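Local coordinates for protein carbamate kinase (Aeropyrum pernix, PDB 2E9Y) that probably acts as a carbamate kinase, transferring a phosphoryl group between ATP and carbamate as other members of its family do, at residues V213-L218 / M275-E280. Residues are numbered along the deposited sequence; the frame is centred on the assembly and turned at random.
Sequences VVDKDL and MGPKVE
The carboxylate of Asp-217 has Lys-278 CG over one face, 3.1 Å from Asp-217 OD2, and an ammonium group at each oxygen. Lys-278 NZ makes a 2.8 Å salt bridge with Asp-217 OD2, 22° out of plane toward the face that Lys-278 CG covers. Lys-216 NZ forms the second, 2.7 Å from Asp-217 OD1 and displaced to the other side; both meet syn lone pairs. A bend at chi4 (51°) turns the ammonium of Lys-278 back to OD2, so its methylenes pack while its tip pairs, which suits a long, flexible lysine. Asp-217 is buried, and its charge probably depends on these partners. Lys-216 NZ and Lys-278 NZ stand 4.4 Å apart, a repulsion probably offset by the carboxylate that bridges them; Lys-216 NZ also bonds to Leu-11 O. With an alanine replacing Asp-217, the two lysines would probably lose their common counter-charge. The side chains of Asp-215 and Pro-277 cross at about a right angle, Asp-215 OD2 reaching the ring edge 3.3 Å from Pro-277 CB. Asp-215 OD1 is the N-cap acceptor, taking Leu-218 N at 2.9 Å and Asp-217 N weakly; a short acid can reach back to these amides. Leu-218 CD2 rests 3.6 Å from Pro-277 O and against the end of Glu-280, whose OE2 pairs with Arg-169; its branched methyls give apolar cover. Proline is well tolerated near a helix start. The N-cap fixes the start of helix 216-226, while the Lys-278 salt bridge and Pro-277 packing join it to helix 275-289, beside parallel strands 6-10 and 231-236 of the amino acid kinase fold.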
ATOM      1  N   VAL A 213       1.932   6.006 -16.165  1.00 17.53           N
ATOM      2  CA  VAL A 213       2.946   6.192 -15.141  1.00 18.62           C
ATOM      3  C   VAL A 213       3.286   7.676 -15.120  1.00 20.18           C
ATOM      4  O   VAL A 213       3.079   8.384 -16.106  1.00 23.88           O
ATOM      5  CB  VAL A 213       4.219   5.365 -15.422  1.00 19.24           C
ATOM      6  CG1 VAL A 213       3.888   3.882 -15.365  1.00 19.85           C
ATOM      7  CG2 VAL A 213       4.803   5.732 -16.776  1.00 21.95           C
ATOM      8  N   VAL A 214       3.775   8.151 -13.983  1.00 17.26           N
ATOM      9  CA  VAL A 214       4.150   9.553 -13.852  1.00 15.08           C
ATOM     10  C   VAL A 214       5.606   9.593 -13.412  1.00 15.36           C
ATOM     11  O   VAL A 214       6.002   8.844 -12.520  1.00 16.52           O
ATOM     12  CB  VAL A 214       3.258  10.261 -12.807  1.00 16.27           C
ATOM     13  CG1 VAL A 214       3.728  11.691 -12.583  1.00 14.87           C
ATOM     14  CG2 VAL A 214       1.812  10.235 -13.278  1.00 18.89           C
ATOM     15  N   ASP A 215       6.405  10.447 -14.051  1.00 14.25           N
ATOM     16  CA  ASP A 215       7.817  10.568 -13.708  1.00 15.23           C
ATOM     17  C   ASP A 215       7.938  10.951 -12.232  1.00 15.19           C
ATOM     18  O   ASP A 215       7.366  11.954 -11.790  1.00 15.77           O
ATOM     19  CB  ASP A 215       8.480  11.641 -14.575  1.00 17.82           C
ATOM     20  CG  ASP A 215       9.970  11.723 -14.354  1.00 20.17           C
ATOM     21  OD1 ASP A 215      10.391  12.385 -13.383  1.00 18.73           O
ATOM     22  OD2 ASP A 215      10.721  11.117 -15.148  1.00 21.16           O
ATOM     23  N   LYS A 216       8.691  10.165 -11.471  1.00 14.93           N
ATOM     24  CA  LYS A 216       8.831  10.427 -10.042  1.00 15.14           C
ATOM     25  C   LYS A 216       9.536  11.738  -9.714  1.00 15.02           C
ATOM     26  O   LYS A 216       9.287  12.336  -8.669  1.00 16.55           O
ATOM     27  CB  LYS A 216       9.558   9.265  -9.359  1.00 16.35           C
ATOM     28  CG  LYS A 216      10.994   9.041  -9.808  0.50 17.26           C
ATOM     29  CD  LYS A 216      11.969   9.803  -8.933  0.50 17.18           C
ATOM     30  CE  LYS A 216      13.400   9.348  -9.180  0.50 14.77           C
ATOM     31  NZ  LYS A 216      14.351  10.038  -8.274  0.50 15.93           N
ATOM     32  N   ASP A 217      10.418  12.188 -10.596  1.00 15.00           N
ATOM     33  CA  ASP A 217      11.126  13.436 -10.339  1.00 17.39           C
ATOM     34  C   ASP A 217      10.229  14.638 -10.613  1.00 17.16           C
ATOM     35  O   ASP A 217      10.180  15.577  -9.812  1.00 18.14           O
ATOM     36  CB  ASP A 217      12.407  13.490 -11.171  1.00 18.24           C
ATOM     37  CG  ASP A 217      13.410  12.438 -10.735  1.00 20.34           C
ATOM     38  OD1 ASP A 217      13.686  12.369  -9.519  1.00 18.91           O
ATOM     39  OD2 ASP A 217      13.912  11.680 -11.592  1.00 20.32           O
ATOM     40  N   LEU A 218       9.510  14.610 -11.731  1.00 16.86           N
ATOM     41  CA  LEU A 218       8.598  15.704 -12.055  1.00 17.10           C
ATOM     42  C   LEU A 218       7.535  15.797 -10.965  1.00 17.54           C
ATOM     43  O   LEU A 218       7.177  16.890 -10.519  1.00 15.74           O
ATOM     44  CB  LEU A 218       7.927  15.460 -13.412  1.00 17.50           C
ATOM     45  CG  LEU A 218       8.872  15.397 -14.616  1.00 19.56           C
ATOM     46  CD1 LEU A 218       8.059  15.298 -15.900  1.00 19.71           C
ATOM     47  CD2 LEU A 218       9.756  16.645 -14.632  1.00 20.47           C
ATOM     48  N   MET A 275      18.859  11.794 -16.746  1.00 28.23           N
ATOM     49  CA  MET A 275      19.087  13.113 -16.170  1.00 26.88           C
ATOM     50  C   MET A 275      18.161  14.214 -16.677  1.00 26.41           C
ATOM     51  O   MET A 275      17.959  15.213 -15.991  1.00 25.09           O
ATOM     52  CB  MET A 275      20.547  13.524 -16.381  1.00 28.65           C
ATOM     53  CG  MET A 275      20.957  14.774 -15.620  1.00 28.71           C
ATOM     54  SD  MET A 275      20.505  14.683 -13.879  1.00 33.89           S
ATOM     55  CE  MET A 275      21.699  13.504 -13.249  1.00 33.01           C
ATOM     56  N   GLY A 276      17.601  14.031 -17.869  1.00 24.44           N
ATOM     57  CA  GLY A 276      16.709  15.037 -18.423  1.00 23.14           C
ATOM     58  C   GLY A 276      15.556  15.402 -17.503  1.00 22.91           C
ATOM     59  O   GLY A 276      15.374  16.578 -17.177  1.00 21.32           O
ATOM     60  N   PRO A 277      14.743  14.423 -17.078  1.00 22.20           N
ATOM     61  CA  PRO A 277      13.610  14.694 -16.188  1.00 21.12           C
ATOM     62  C   PRO A 277      14.030  15.321 -14.861  1.00 19.75           C
ATOM     63  O   PRO A 277      13.304  16.139 -14.298  1.00 19.16           O
ATOM     64  CB  PRO A 277      12.983  13.314 -16.003  1.00 23.16           C
ATOM     65  CG  PRO A 277      13.252  12.660 -17.315  1.00 24.00           C
ATOM     66  CD  PRO A 277      14.692  13.035 -17.572  1.00 23.02           C
ATOM     67  N   LYS A 278      15.201  14.935 -14.365  1.00 17.02           N
ATOM     68  CA  LYS A 278      15.701  15.465 -13.104  1.00 19.33           C
ATOM     69  C   LYS A 278      16.046  16.949 -13.245  1.00 19.32           C
ATOM     70  O   LYS A 278      15.753  17.749 -12.352  1.00 17.21           O
ATOM     71  CB  LYS A 278      16.921  14.663 -12.644  1.00 19.81           C
ATOM     72  CG  LYS A 278      16.570  13.229 -12.232  1.00 22.06           C
ATOM     73  CD  LYS A 278      17.809  12.393 -11.953  1.00 24.53           C
ATOM     74  CE  LYS A 278      17.427  11.050 -11.341  1.00 27.77           C
ATOM     75  NZ  LYS A 278      16.375  10.357 -12.127  1.00 29.16           N
ATOM     76  N   VAL A 279      16.658  17.313 -14.367  1.00 18.91           N
ATOM     77  CA  VAL A 279      17.005  18.708 -14.604  1.00 18.53           C
ATOM     78  C   VAL A 279      15.717  19.505 -14.781  1.00 18.53           C
ATOM     79  O   VAL A 279      15.583  20.601 -14.248  1.00 19.03           O
ATOM     80  CB  VAL A 279      17.897  18.863 -15.864  1.00 19.15           C
ATOM     81  CG1 VAL A 279      17.962  20.328 -16.302  1.00 20.73           C
ATOM     82  CG2 VAL A 279      19.297  18.358 -15.555  1.00 21.47           C
ATOM     83  N   GLU A 280      14.763  18.940 -15.513  1.00 19.26           N
ATOM     84  CA  GLU A 280      13.487  19.613 -15.743  1.00 19.77           C
ATOM     85  C   GLU A 280      12.794  19.858 -14.406  1.00 19.51           C
ATOM     86  O   GLU A 280      12.265  20.942 -14.156  1.00 18.17           O
ATOM     87  CB  GLU A 280      12.581  18.760 -16.634  1.00 19.94           C
ATOM     88  CG  GLU A 280      11.337  19.497 -17.114  0.50 18.46           C
ATOM     89  CD  GLU A 280      10.328  18.586 -17.788  0.50 18.94           C
ATOM     90  OE1 GLU A 280      10.743  17.715 -18.582  0.50 16.86           O
ATOM     91  OE2 GLU A 280       9.116  18.749 -17.533  0.50 20.60           O
TER